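Long-range contacts in shikimate dehydrogenase (Thermotoga maritima, PDB 3U62), which probably catalyses the reversible NADPH-linked reduction of 3-dehydroshikimate to shikimate in the pathway that leads to chorismate and the aromatic amino acids: residues M1-I5 and H30-E35; D54-A58 and V82-R87; Q77-A81 and A147-P151; K108-V114 and A167-T173; S194-I200 and V215-G221. One frame throughout, in Å; residues are numbered along the deposited sequence.

Contact 1: residues M1-I5 and H30-E35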
# COMPACT_ATOMS: atom_id res chain seq x y z
N MET A 1 -22.27 -3.32 11.78
CA MET A 1 -21.10 -2.41 11.97
C MET A 1 -20.89 -1.49 10.77
O MET A 1 -21.27 -1.82 9.64
CB MET A 1 -19.82 -3.21 12.25
CG MET A 1 -19.81 -3.91 13.61
SD MET A 1 -18.21 -4.64 14.02
CE MET A 1 -18.16 -6.03 12.90
N LYS A 2 -20.29 -0.33 11.02
CA LYS A 2 -20.05 0.68 9.99
C LYS A 2 -18.56 0.88 9.75
O LYS A 2 -17.78 1.03 10.70
CB LYS A 2 -20.69 2.01 10.39
CG LYS A 2 -22.21 2.01 10.43
CD LYS A 2 -22.75 3.34 10.93
CE LYS A 2 -24.27 3.33 11.02
NZ LYS A 2 -24.79 4.59 11.60
N PHE A 3 -18.17 0.87 8.48
CA PHE A 3 -16.78 1.08 8.07
C PHE A 3 -16.73 2.13 6.96
O PHE A 3 -17.75 2.46 6.37
CB PHE A 3 -16.16 -0.24 7.58
CG PHE A 3 -16.26 -1.36 8.58
CD1 PHE A 3 -17.30 -2.28 8.52
CD2 PHE A 3 -15.31 -1.49 9.59
CE1 PHE A 3 -17.40 -3.31 9.44
CE2 PHE A 3 -15.40 -2.52 10.52
CZ PHE A 3 -16.45 -3.44 10.45
N CYS A 4 -15.53 2.66 6.71
CA CYS A 4 -15.31 3.55 5.57
C CYS A 4 -13.84 3.57 5.22
O CYS A 4 -13.01 2.93 5.88
CB CYS A 4 -15.81 4.97 5.87
SG CYS A 4 -14.97 5.80 7.25
N ILE A 5 -13.51 4.30 4.16
CA ILE A 5 -12.13 4.62 3.85
C ILE A 5 -11.96 6.14 3.97
O ILE A 5 -12.77 6.90 3.44
CB ILE A 5 -11.69 4.09 2.46
CG1 ILE A 5 -10.22 4.43 2.16
CG2 ILE A 5 -12.63 4.57 1.34
CD1 ILE A 5 -9.29 3.24 2.21
N HIS A 30 -23.34 -5.15 7.60
CA HIS A 30 -22.29 -4.13 7.63
C HIS A 30 -22.32 -3.23 6.39
O HIS A 30 -22.84 -3.62 5.34
CB HIS A 30 -20.91 -4.77 7.79
CG HIS A 30 -20.86 -5.82 8.86
ND1 HIS A 30 -21.28 -5.58 10.15
CD2 HIS A 30 -20.45 -7.11 8.83
CE1 HIS A 30 -21.13 -6.68 10.87
NE2 HIS A 30 -20.63 -7.62 10.09
N SER A 31 -21.75 -2.04 6.54
CA SER A 31 -21.68 -1.06 5.47
C SER A 31 -20.28 -0.46 5.37
O SER A 31 -19.55 -0.41 6.36
CB SER A 31 -22.71 0.05 5.70
OG SER A 31 -22.50 0.70 6.94
N TYR A 32 -19.92 -0.01 4.17
CA TYR A 32 -18.62 0.60 3.92
C TYR A 32 -18.80 1.89 3.12
O TYR A 32 -19.34 1.87 2.01
CB TYR A 32 -17.71 -0.38 3.18
CG TYR A 32 -16.23 -0.05 3.19
CD1 TYR A 32 -15.34 -0.79 3.97
CD2 TYR A 32 -15.72 0.99 2.42
CE1 TYR A 32 -13.98 -0.49 3.98
CE2 TYR A 32 -14.36 1.29 2.42
CZ TYR A 32 -13.50 0.55 3.20
OH TYR A 32 -12.16 0.85 3.21
N GLY A 33 -18.33 3.00 3.69
CA GLY A 33 -18.46 4.31 3.06
C GLY A 33 -17.14 4.95 2.69
O GLY A 33 -16.14 4.26 2.48
N MET A 34 -17.15 6.28 2.61
CA MET A 34 -15.97 7.05 2.23
C MET A 34 -16.02 8.46 2.82
O MET A 34 -17.08 9.08 2.86
CB MET A 34 -15.83 7.13 0.70
CG MET A 34 -17.04 7.70 -0.03
SD MET A 34 -16.70 8.18 -1.73
CE MET A 34 -16.21 6.61 -2.44
N GLU A 35 -14.87 8.93 3.28
CA GLU A 35 -14.77 10.26 3.87
C GLU A 35 -13.51 10.95 3.33
O GLU A 35 -12.39 10.65 3.76
CB GLU A 35 -14.71 10.17 5.41
CG GLU A 35 -15.89 9.43 6.06
CD GLU A 35 -17.10 10.31 6.34
OE1 GLU A 35 -17.11 11.49 5.92
OE2 GLU A 35 -18.06 9.81 6.98
O HOH W 1 -24.22 -0.59 8.73
O HOH W 2 -20.52 2.59 6.72
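Met1 meets His30 twice: its backbone N bonds ND1 of His30 at 3.0 Å, lying 3° out of the imidazole plane, and its side chain runs alongside the ring, a bend at chi3 (-72°) bringing CE to 3.7 Å from CE1 of His30. The carbonyl O of Met1 accepts Ser31 N. At Lys2, CG packs 3.7 Å from Ser31 OG; the hydroxyl bonds a water which donates to Phe3 O. Phe3 binds in both directions, N to Ser31 O and O from Gly33 N, while its CB packs 3.7 Å from CD1 of Tyr32. Bonding to the two neighbours of the residue opposite is the mark of a parallel ladder, here of a beta-alpha-beta unit in which helix 15-26 links strand 2-7 to strand 31-36 at the outer edge of the substrate-domain sheet. CA of Cys4 lies over one face of the Tyr32 ring, 4.0 Å from its plane and offset toward the rim; on the other sheet face SG of Cys4 approaches Glu35 CG. Ile5 gives N to Gly33 O and receives Glu35 N on its own O. Its CB stands 3.4 Å from Tyr32 OH, a hydroxyl that also lies beside the Asn57 side chain of strand 55-58.

Contact 2: residues D54-A58 and V82-R87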
# COMPACT_ATOMS: atom_id res chain seq x y z
N ASP A 54 -17.34 1.91 13.44
CA ASP A 54 -16.72 0.86 14.25
C ASP A 54 -15.25 0.69 13.87
O ASP A 54 -14.39 0.48 14.72
CB ASP A 54 -17.46 -0.47 14.07
CG ASP A 54 -18.88 -0.41 14.60
OD1 ASP A 54 -19.80 -0.11 13.80
OD2 ASP A 54 -19.08 -0.63 15.81
N GLY A 55 -14.98 0.77 12.57
CA GLY A 55 -13.63 0.67 12.04
C GLY A 55 -13.54 1.39 10.71
O GLY A 55 -14.56 1.83 10.17
N PHE A 56 -12.32 1.53 10.20
CA PHE A 56 -12.11 2.17 8.92
C PHE A 56 -10.72 1.92 8.37
O PHE A 56 -9.80 1.53 9.10
CB PHE A 56 -12.38 3.69 8.98
CG PHE A 56 -11.58 4.42 10.03
CD1 PHE A 56 -10.36 5.01 9.71
CD2 PHE A 56 -12.07 4.56 11.33
CE1 PHE A 56 -9.62 5.70 10.66
CE2 PHE A 56 -11.34 5.25 12.29
CZ PHE A 56 -10.11 5.82 11.96
N ASN A 57 -10.57 2.12 7.07
CA ASN A 57 -9.27 2.15 6.43
C ASN A 57 -8.80 3.59 6.26
O ASN A 57 -9.61 4.50 6.11
CB ASN A 57 -9.30 1.44 5.08
CG ASN A 57 -9.42 -0.07 5.22
OD1 ASN A 57 -8.61 -0.71 5.89
ND2 ASN A 57 -10.43 -0.64 4.58
N ALA A 58 -7.49 3.77 6.30
CA ALA A 58 -6.88 5.06 6.03
C ALA A 58 -5.92 4.92 4.86
O ALA A 58 -5.14 3.96 4.81
CB ALA A 58 -6.15 5.57 7.26
N VAL A 82 -0.76 3.63 9.97
CA VAL A 82 -1.94 2.82 10.26
C VAL A 82 -2.90 2.94 9.09
O VAL A 82 -3.31 4.04 8.72
CB VAL A 82 -2.62 3.28 11.58
CG1 VAL A 82 -4.03 2.71 11.70
CG2 VAL A 82 -1.78 2.89 12.79
N ASN A 83 -3.26 1.80 8.49
CA ASN A 83 -4.23 1.79 7.39
C ASN A 83 -5.53 1.06 7.73
O ASN A 83 -6.45 1.03 6.92
CB ASN A 83 -3.62 1.21 6.12
CG ASN A 83 -3.51 -0.31 6.16
OD1 ASN A 83 -3.05 -0.88 7.15
ND2 ASN A 83 -3.94 -0.96 5.08
N CYS A 84 -5.58 0.47 8.93
CA CYS A 84 -6.76 -0.25 9.37
C CYS A 84 -7.02 0.01 10.85
O CYS A 84 -6.17 -0.28 11.70
CB CYS A 84 -6.61 -1.75 9.11
SG CYS A 84 -8.04 -2.76 9.61
N VAL A 85 -8.18 0.57 11.14
CA VAL A 85 -8.58 0.88 12.52
C VAL A 85 -9.79 0.05 12.90
O VAL A 85 -10.69 -0.17 12.08
CB VAL A 85 -8.87 2.39 12.71
CG1 VAL A 85 -9.43 2.67 14.10
CG2 VAL A 85 -7.62 3.21 12.46
N PHE A 86 -9.81 -0.43 14.14
CA PHE A 86 -10.97 -1.10 14.70
C PHE A 86 -11.13 -0.74 16.17
O PHE A 86 -10.30 -1.11 17.00
CB PHE A 86 -10.89 -2.61 14.51
CG PHE A 86 -12.17 -3.35 14.83
CD1 PHE A 86 -13.39 -2.92 14.31
CD2 PHE A 86 -12.15 -4.49 15.62
CE1 PHE A 86 -14.57 -3.60 14.59
CE2 PHE A 86 -13.32 -5.18 15.91
CZ PHE A 86 -14.54 -4.73 15.40
N ARG A 87 -12.19 0.00 16.47
CA ARG A 87 -12.57 0.37 17.84
C ARG A 87 -11.40 0.86 18.69
O ARG A 87 -11.10 0.30 19.76
CB ARG A 87 -13.34 -0.78 18.50
CG ARG A 87 -14.68 -1.00 17.83
CD ARG A 87 -15.43 -2.21 18.32
NE ARG A 87 -16.77 -2.20 17.74
CZ ARG A 87 -17.55 -3.26 17.59
NH1 ARG A 87 -17.14 -4.47 17.97
NH2 ARG A 87 -18.75 -3.12 17.05
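OD2 of Asp54 is gripped by the guanidinium of Arg87: NH2 bonds it at 2.8 Å, and NE adds a weak bond. The oxygen lies at the guanidinium edge, close to that plane, yet is itself approached from above the carboxylate, the two planes being 73° apart. Arg87 gets there with a chain extended from CG to NE; its CD lies over one face of the Phe86 ring, toward the rim. The other carboxylate oxygen, OD1, takes the backbone N of Lys2, so Asp54 ties this pair to the adjoining strand. Further in, Arg87 N bonds Asp54 O, and Phe56 and Val85 exchange two backbone bonds as an antiparallel hydrogen-bonded pair. Phe56 holds CG between its backbone N and carbonyl carbon (chi1 56°), which swings the ring alongside Val85: CB of Val85 sits 3.8 Å from the ring centroid, a CH-pi contact 14° off the normal. Ala58 N reaches Asn83 O at 3.0 Å. Asn83 OD1 accepts the backbone N of Thr93, and Asn83 is a predicted shikimate ligand near Asp94 and Lys63. Asn83 and Cys84 both face Tyr91 on the far side, a classic beta bulge; the bulge at the start of strand 84-86 thus lies beside the probable substrate pocket.

Contact 3: residues Q77-A81 and A147-P151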
# COMPACT_ATOMS: atom_id res chain seq x y z
N GLN A 77 3.56 0.76 14.63
CA GLN A 77 4.52 1.69 15.23
C GLN A 77 5.85 1.69 14.49
O GLN A 77 6.41 2.75 14.21
CB GLN A 77 4.74 1.35 16.71
CG GLN A 77 3.59 1.72 17.63
CD GLN A 77 3.74 1.15 19.03
OE1 GLN A 77 4.18 0.01 19.21
NE2 GLN A 77 3.37 1.93 20.04
N ARG A 78 6.35 0.49 14.17
CA ARG A 78 7.61 0.36 13.43
C ARG A 78 7.51 0.96 12.03
O ARG A 78 8.46 1.56 11.53
CB ARG A 78 8.03 -1.11 13.35
CG ARG A 78 8.47 -1.73 14.67
CD ARG A 78 9.69 -1.01 15.25
NE ARG A 78 10.11 -1.57 16.52
CZ ARG A 78 11.14 -1.13 17.24
NH1 ARG A 78 11.87 -0.11 16.81
NH2 ARG A 78 11.45 -1.72 18.39
N ILE A 79 6.34 0.79 11.42
CA ILE A 79 6.09 1.29 10.07
C ILE A 79 5.75 2.78 10.08
O ILE A 79 5.91 3.47 9.07
CB ILE A 79 4.98 0.46 9.37
CG1 ILE A 79 5.47 -0.98 9.17
CG2 ILE A 79 4.59 1.07 8.02
CD1 ILE A 79 4.37 -1.97 8.87
N LYS A 80 5.30 3.28 11.24
CA LYS A 80 4.80 4.66 11.37
C LYS A 80 3.64 4.93 10.41
O LYS A 80 3.55 6.00 9.80
CB LYS A 80 5.92 5.70 11.15
CG LYS A 80 7.13 5.54 12.06
CD LYS A 80 8.14 6.64 11.79
CE LYS A 80 9.43 6.40 12.56
NZ LYS A 80 10.38 7.54 12.41
N ALA A 81 2.74 3.95 10.30
CA ALA A 81 1.56 4.08 9.45
C ALA A 81 0.46 3.11 9.89
O ALA A 81 0.73 1.94 10.16
CB ALA A 81 1.91 3.84 7.98
N ALA A 147 12.05 10.63 8.24
CA ALA A 147 11.15 9.75 8.99
C ALA A 147 11.54 8.28 8.86
O ALA A 147 10.99 7.42 9.56
CB ALA A 147 9.70 9.97 8.54
N LEU A 148 12.50 7.99 7.98
CA LEU A 148 12.96 6.62 7.75
C LEU A 148 14.00 6.22 8.78
O LEU A 148 15.08 6.82 8.87
CB LEU A 148 13.54 6.47 6.35
CG LEU A 148 12.60 6.51 5.14
CD1 LEU A 148 13.42 6.56 3.85
CD2 LEU A 148 11.66 5.31 5.12
N ASP A 149 13.68 5.19 9.56
CA ASP A 149 14.60 4.65 10.56
C ASP A 149 15.12 3.27 10.20
O ASP A 149 16.00 2.72 10.87
CB ASP A 149 13.94 4.62 11.94
CG ASP A 149 13.64 6.00 12.49
OD1 ASP A 149 14.38 6.96 12.17
OD2 ASP A 149 12.66 6.14 13.25
N PHE A 150 14.58 2.70 9.12
CA PHE A 150 14.96 1.37 8.64
C PHE A 150 16.40 1.32 8.13
O PHE A 150 16.95 2.35 7.72
CB PHE A 150 14.01 0.93 7.53
CG PHE A 150 12.60 0.66 7.99
CD1 PHE A 150 11.57 1.53 7.64
CD2 PHE A 150 12.31 -0.46 8.76
CE1 PHE A 150 10.26 1.29 8.05
CE2 PHE A 150 11.00 -0.71 9.18
CZ PHE A 150 9.98 0.17 8.83
N PRO A 151 17.03 0.13 8.16
CA PRO A 151 18.40 -0.04 7.67
C PRO A 151 18.45 -0.04 6.13
O PRO A 151 18.65 -1.09 5.51
CB PRO A 151 18.83 -1.39 8.25
CG PRO A 151 17.56 -2.14 8.43
CD PRO A 151 16.49 -1.13 8.72
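Lys80 reaches across to the loop 147-151 with an almost fully stretched side chain. Its CB points toward that loop, CG follows anti to the carbonyl carbon (chi1 -56°), and every later torsion is extended. CD comes within 3.7 Å of Ala147 O; CE is then 3.3 Å from OD2 of Asp149. At the tip, NZ donates to two oxygens of the loop, to Asp149 OD2 at 2.8 Å in a salt bridge and to Ala147 O at 2.9 Å. The carboxylate is met from 54° above its plane, and the ammonium is likewise tilted from the plane of the Ala147 carbonyl. The Lys80 and Asp149 side chains cross at about a right angle. Two acceptors, two residues apart, hold the ammonium. Phe150 makes the second contact, by packing: its CZ approaches Arg78 O at 3.4 Å, and CA of Ile79 lies at the ring's edge, near its plane. Lys80 leaves the helix with positive phi (58°), as the C-prime residue of a Schellman motif, with Ala81 N bonded to Ala76 O and a weak bond from Lys80 N to Gln77 O. At the surface, the contact links helix 74-79 of the substrate-binding part to the nucleotide-binding part, at the loop joining helix 142-146 to strand 153-156, while Arg121 of helix 118-129 bonds the carbonyls of Ile79 and Lys80 and the same helix packs on Phe150.

Contact 4: residues K108-V114 and A167-T173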
# COMPACT_ATOMS: atom_id res chain seq x y z
N LYS A 108 14.74 -10.81 -5.62
CA LYS A 108 16.17 -10.67 -5.86
C LYS A 108 16.67 -9.28 -5.48
O LYS A 108 15.96 -8.29 -5.64
CB LYS A 108 16.51 -11.00 -7.32
CG LYS A 108 16.28 -12.46 -7.70
CD LYS A 108 16.67 -12.74 -9.14
CE LYS A 108 16.39 -14.18 -9.52
NZ LYS A 108 16.61 -14.43 -10.98
N GLU A 109 17.91 -9.23 -4.99
CA GLU A 109 18.51 -8.00 -4.47
C GLU A 109 19.67 -7.53 -5.34
O GLU A 109 20.26 -8.34 -6.06
CB GLU A 109 19.01 -8.23 -3.05
CG GLU A 109 17.92 -8.58 -2.05
CD GLU A 109 18.48 -8.98 -0.70
OE1 GLU A 109 18.05 -10.02 -0.17
OE2 GLU A 109 19.36 -8.26 -0.17
N PRO A 110 20.01 -6.23 -5.28
CA PRO A 110 19.42 -5.15 -4.47
C PRO A 110 17.99 -4.79 -4.87
O PRO A 110 17.59 -5.00 -6.02
CB PRO A 110 20.35 -3.96 -4.75
CG PRO A 110 21.62 -4.58 -5.21
CD PRO A 110 21.20 -5.75 -6.01
N VAL A 111 17.25 -4.25 -3.91
CA VAL A 111 15.87 -3.83 -4.13
C VAL A 111 15.77 -2.31 -4.02
O VAL A 111 16.22 -1.72 -3.03
CB VAL A 111 14.92 -4.48 -3.10
CG1 VAL A 111 13.48 -4.06 -3.36
CG2 VAL A 111 15.03 -6.00 -3.15
N VAL A 112 15.20 -1.68 -5.04
CA VAL A 112 14.93 -0.24 -5.02
C VAL A 112 13.46 -0.00 -4.65
O VAL A 112 12.56 -0.60 -5.24
CB VAL A 112 15.26 0.44 -6.37
CG1 VAL A 112 14.86 1.91 -6.37
CG2 VAL A 112 16.75 0.32 -6.68
N VAL A 113 13.25 0.87 -3.66
CA VAL A 113 11.92 1.28 -3.25
C VAL A 113 11.76 2.77 -3.55
O VAL A 113 12.50 3.60 -3.01
CB VAL A 113 11.68 1.01 -1.74
CG1 VAL A 113 10.30 1.51 -1.31
CG2 VAL A 113 11.82 -0.48 -1.43
N VAL A 114 10.81 3.11 -4.42
CA VAL A 114 10.56 4.50 -4.78
C VAL A 114 9.50 5.09 -3.85
O VAL A 114 8.38 4.58 -3.77
CB VAL A 114 10.11 4.66 -6.26
CG1 VAL A 114 10.04 6.13 -6.65
CG2 VAL A 114 11.06 3.92 -7.19
N ALA A 167 20.35 -2.68 -9.63
CA ALA A 167 19.40 -3.43 -8.81
C ALA A 167 18.75 -4.59 -9.57
O ALA A 167 18.88 -4.70 -10.79
CB ALA A 167 18.33 -2.49 -8.26
N LYS A 168 18.04 -5.44 -8.83
CA LYS A 168 17.34 -6.58 -9.41
C LYS A 168 15.82 -6.51 -9.22
O LYS A 168 15.07 -7.15 -9.96
CB LYS A 168 17.88 -7.90 -8.86
CG LYS A 168 19.30 -8.22 -9.32
CD LYS A 168 19.64 -9.68 -9.09
CE LYS A 168 21.06 -9.99 -9.53
NZ LYS A 168 21.36 -11.45 -9.48
N SER A 169 15.37 -5.73 -8.24
CA SER A 169 13.94 -5.52 -8.02
C SER A 169 13.61 -4.04 -7.83
O SER A 169 14.39 -3.30 -7.23
CB SER A 169 13.45 -6.31 -6.81
OG SER A 169 13.66 -7.70 -6.99
N LEU A 170 12.46 -3.63 -8.35
CA LEU A 170 11.99 -2.25 -8.23
C LEU A 170 10.55 -2.20 -7.72
O LEU A 170 9.66 -2.87 -8.27
CB LEU A 170 12.10 -1.52 -9.57
CG LEU A 170 11.54 -0.10 -9.70
CD1 LEU A 170 12.35 0.89 -8.86
CD2 LEU A 170 11.51 0.34 -11.15
N PHE A 171 10.33 -1.40 -6.68
CA PHE A 171 9.00 -1.16 -6.13
C PHE A 171 8.66 0.32 -6.26
O PHE A 171 9.39 1.17 -5.74
CB PHE A 171 8.95 -1.53 -4.63
CG PHE A 171 8.96 -3.01 -4.35
CD1 PHE A 171 10.12 -3.76 -4.52
CD2 PHE A 171 7.81 -3.64 -3.89
CE1 PHE A 171 10.13 -5.13 -4.25
CE2 PHE A 171 7.82 -5.01 -3.61
CZ PHE A 171 8.98 -5.75 -3.79
N ASN A 172 7.57 0.64 -6.95
CA ASN A 172 7.00 1.98 -6.86
C ASN A 172 5.95 2.01 -5.76
O ASN A 172 5.00 1.22 -5.79
CB ASN A 172 6.38 2.46 -8.17
CG ASN A 172 5.62 3.77 -8.00
OD1 ASN A 172 4.42 3.85 -8.27
ND2 ASN A 172 6.31 4.80 -7.52
N THR A 173 6.12 2.91 -4.80
CA THR A 173 5.16 3.05 -3.70
C THR A 173 4.51 4.44 -3.69
O THR A 173 3.70 4.75 -2.81
CB THR A 173 5.80 2.76 -2.32
OG1 THR A 173 6.64 3.85 -1.94
CG2 THR A 173 6.62 1.47 -2.35
O HOH W 3 13.18 -10.22 -7.75
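Thr173 OG1 donates to Val114 O at 2.6 Å, and Thr173 N binds the same carbonyl, so two donors of one residue close this end of the ladder. At the other end Ser169 OG donates to Lys108 O at 2.7 Å, in the carbonyl plane and on a lone pair; a water bridges that hydroxyl to Lys108 N. Pro110 O, just after a cis peptide bond, is also doubly held, by Lys168 N at 2.9 Å and by Ser169 N at 3.2 Å. Between these ends run regular parallel bonds, Val112 N to Ser169 O, Phe171 N to Val112 O and Val114 N to Phe171 O, the strand axes lying 13° apart. On one face CG1 of Val111 meets CD1 of Phe171 at 3.6 Å, approaching the ring obliquely. Val113 CG1 touches Thr173 CG2 on this side, against helix 118-129. The opposite face is mostly aliphatic: CD1 of Leu170 is 3.7 Å from both Val112 CG1 and Val114 CG2, and Ala167 CB abuts Val112 CG2, with helix 160-165 beyond. These are central strands of the Rossmann-type sheet. Mostly apolar side chains, chiefly valines, with Leu170 and Phe171, line the faces, while hydroxyls and paired amides satisfy the carbonyls at the two ends of this strand pair, and the Thr173 bonds hold the strand end beside Gly115, a predicted NADP(+) ligand.

Contact 5: residues S194-I200 and V215-G221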
# COMPACT_ATOMS: atom_id res chain seq x y z
N SER A 194 14.44 -8.37 -12.33
CA SER A 194 13.66 -9.60 -12.26
C SER A 194 12.26 -9.35 -11.71
O SER A 194 11.35 -10.17 -11.89
CB SER A 194 14.38 -10.66 -11.42
OG SER A 194 14.61 -10.20 -10.09
N LEU A 195 12.08 -8.21 -11.03
CA LEU A 195 10.78 -7.82 -10.48
C LEU A 195 10.52 -6.33 -10.63
O LEU A 195 11.34 -5.50 -10.24
CB LEU A 195 10.67 -8.23 -9.01
CG LEU A 195 9.46 -7.75 -8.19
CD1 LEU A 195 8.16 -8.40 -8.66
CD2 LEU A 195 9.67 -8.00 -6.71
N VAL A 196 9.37 -6.01 -11.22
CA VAL A 196 8.83 -4.65 -11.20
C VAL A 196 7.49 -4.70 -10.47
O VAL A 196 6.56 -5.40 -10.90
CB VAL A 196 8.68 -4.05 -12.62
CG1 VAL A 196 7.88 -2.75 -12.58
CG2 VAL A 196 10.05 -3.82 -13.25
N TYR A 197 7.41 -3.98 -9.36
CA TYR A 197 6.25 -4.01 -8.48
C TYR A 197 5.72 -2.59 -8.33
O TYR A 197 6.47 -1.67 -8.01
CB TYR A 197 6.67 -4.58 -7.12
CG TYR A 197 5.54 -4.96 -6.18
CD1 TYR A 197 5.29 -6.30 -5.88
CD2 TYR A 197 4.76 -3.99 -5.55
CE1 TYR A 197 4.27 -6.66 -5.00
CE2 TYR A 197 3.74 -4.34 -4.67
CZ TYR A 197 3.50 -5.67 -4.40
OH TYR A 197 2.50 -6.02 -3.53
N ASP A 198 4.43 -2.42 -8.59
CA ASP A 198 3.79 -1.11 -8.45
C ASP A 198 2.60 -1.25 -7.51
O ASP A 198 1.74 -2.10 -7.71
CB ASP A 198 3.33 -0.60 -9.82
CG ASP A 198 3.19 0.91 -9.88
OD1 ASP A 198 2.79 1.52 -8.86
OD2 ASP A 198 3.46 1.49 -10.95
N VAL A 199 2.56 -0.41 -6.47
CA VAL A 199 1.46 -0.44 -5.51
C VAL A 199 0.17 0.10 -6.11
O VAL A 199 -0.92 -0.13 -5.56
CB VAL A 199 1.79 0.31 -4.18
CG1 VAL A 199 3.04 -0.26 -3.52
CG2 VAL A 199 1.92 1.82 -4.42
N ILE A 200 0.29 0.82 -7.22
CA ILE A 200 -0.88 1.34 -7.93
C ILE A 200 -1.67 0.19 -8.55
O ILE A 200 -1.11 -0.70 -9.19
CB ILE A 200 -0.49 2.41 -8.98
CG1 ILE A 200 0.19 3.60 -8.29
CG2 ILE A 200 -1.73 2.89 -9.75
CD1 ILE A 200 0.98 4.51 -9.22
N VAL A 215 10.36 -8.21 -18.32
CA VAL A 215 10.72 -8.42 -16.91
C VAL A 215 9.96 -9.64 -16.38
O VAL A 215 8.75 -9.75 -16.58
CB VAL A 215 10.42 -7.16 -16.05
CG1 VAL A 215 10.60 -7.44 -14.57
CG2 VAL A 215 11.32 -6.00 -16.48
N LYS A 216 10.69 -10.55 -15.73
CA LYS A 216 10.14 -11.83 -15.27
C LYS A 216 8.82 -11.69 -14.51
O LYS A 216 7.80 -12.23 -14.93
CB LYS A 216 11.17 -12.58 -14.42
CG LYS A 216 10.75 -13.98 -14.01
CD LYS A 216 11.83 -14.65 -13.18
CE LYS A 216 11.49 -16.10 -12.88
NZ LYS A 216 12.58 -16.78 -12.11
N HIS A 217 8.86 -10.96 -13.40
CA HIS A 217 7.65 -10.71 -12.61
C HIS A 217 7.28 -9.24 -12.63
O HIS A 217 8.07 -8.37 -12.26
CB HIS A 217 7.83 -11.17 -11.17
CG HIS A 217 8.04 -12.64 -11.02
ND1 HIS A 217 7.12 -13.58 -11.45
CD2 HIS A 217 9.06 -13.34 -10.47
CE1 HIS A 217 7.58 -14.79 -11.18
NE2 HIS A 217 8.75 -14.67 -10.58
N ILE A 218 6.05 -8.97 -13.08
CA ILE A 218 5.50 -7.63 -13.09
C ILE A 218 4.19 -7.65 -12.31
O ILE A 218 3.18 -8.19 -12.79
CB ILE A 218 5.29 -7.10 -14.52
CG1 ILE A 218 6.62 -7.15 -15.30
CG2 ILE A 218 4.75 -5.68 -14.50
CD1 ILE A 218 6.46 -7.38 -16.79
N ILE A 219 4.22 -7.09 -11.11
CA ILE A 219 3.10 -7.17 -10.19
C ILE A 219 2.53 -5.79 -9.91
O ILE A 219 3.23 -4.91 -9.41
CB ILE A 219 3.50 -7.89 -8.87
CG1 ILE A 219 4.01 -9.31 -9.17
CG2 ILE A 219 2.33 -7.94 -7.90
CD1 ILE A 219 4.83 -9.95 -8.04
N LYS A 220 1.25 -5.59 -10.25
CA LYS A 220 0.54 -4.36 -9.93
C LYS A 220 -0.04 -4.44 -8.53
O LYS A 220 0.09 -5.46 -7.84
CB LYS A 220 -0.59 -4.09 -10.93
CG LYS A 220 -0.21 -4.11 -12.40
CD LYS A 220 -1.40 -3.74 -13.27
CE LYS A 220 -2.52 -4.79 -13.21
NZ LYS A 220 -3.71 -4.39 -14.00
N GLY A 221 -0.71 -3.37 -8.10
CA GLY A 221 -1.21 -3.25 -6.73
C GLY A 221 -2.44 -4.06 -6.39
O GLY A 221 -2.91 -4.01 -5.25
O HOH W 4 0.48 -6.63 -5.39
O HOH W 5 -2.40 -1.78 -3.78
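Strands 195-198 and 217-219, joined through helix 205-213, form the last beta-alpha-beta unit of the nucleotide-binding sheet, their axes only 1° from parallel. The ladder is regular: Val196 N to His217 O, Ile219 N to Val196 O and Asp198 N to Ile219 O all measure 2.9 Å and run nearly straight. On one face the Tyr197 ring lies across Ile219, CE1 to CG2 at 3.7 Å. The ring gets there with CG anti to the backbone N (chi1 -167°), and Ile219 O lies over one of its faces, 4.0 Å above the plane. The hydroxyl bonds Ser101 and, at 2.8 Å, a water that donates to Lys220 O. Leu195 CD1 meets Ile219 CD1 on the same face. Toward helix 205-213, the Val196 and Val215 side chains cross at about a right angle, CG2 of Val196 3.9 Å from CG1 of Val215. At the end of strand 195-198, Asp198 OD1 accepts Ile200 N in an Asx turn, while OD2 bonds Thr204. Gly221 N reaches Ile200 O at 2.9 Å from above the carbonyl plane, and one water donates to the carbonyls of both Val199 and Gly221. Both residues are predicted NADP(+) ligands, consistent with the cofactor cleft at the C-terminal ends of the strands of a Rossmann sheet.

In the fold
Two sheets organise the five contacts. Contacts 1 and 2, with centres 10 Å apart, share the mixed sheet of the substrate-binding domain, where strands 2-7 and 55-58 are neighbours. Contacts 4 and 5, also 10 Å apart, share the parallel Rossmann-type sheet through adjacent strands 169-172 and 195-198. The pairs lie on opposite sides of the chain's centre, contacts 1 and 4 being 34 Å apart between centres. Along the chain contact 1 closes before contact 2 opens, contact 3 alternates with contacts 2 and 4 and so bridges the two domains, and contact 5 comes last. The predicted shikimate and NADP(+) sites lie mostly on different domains and probably face a shared cleft.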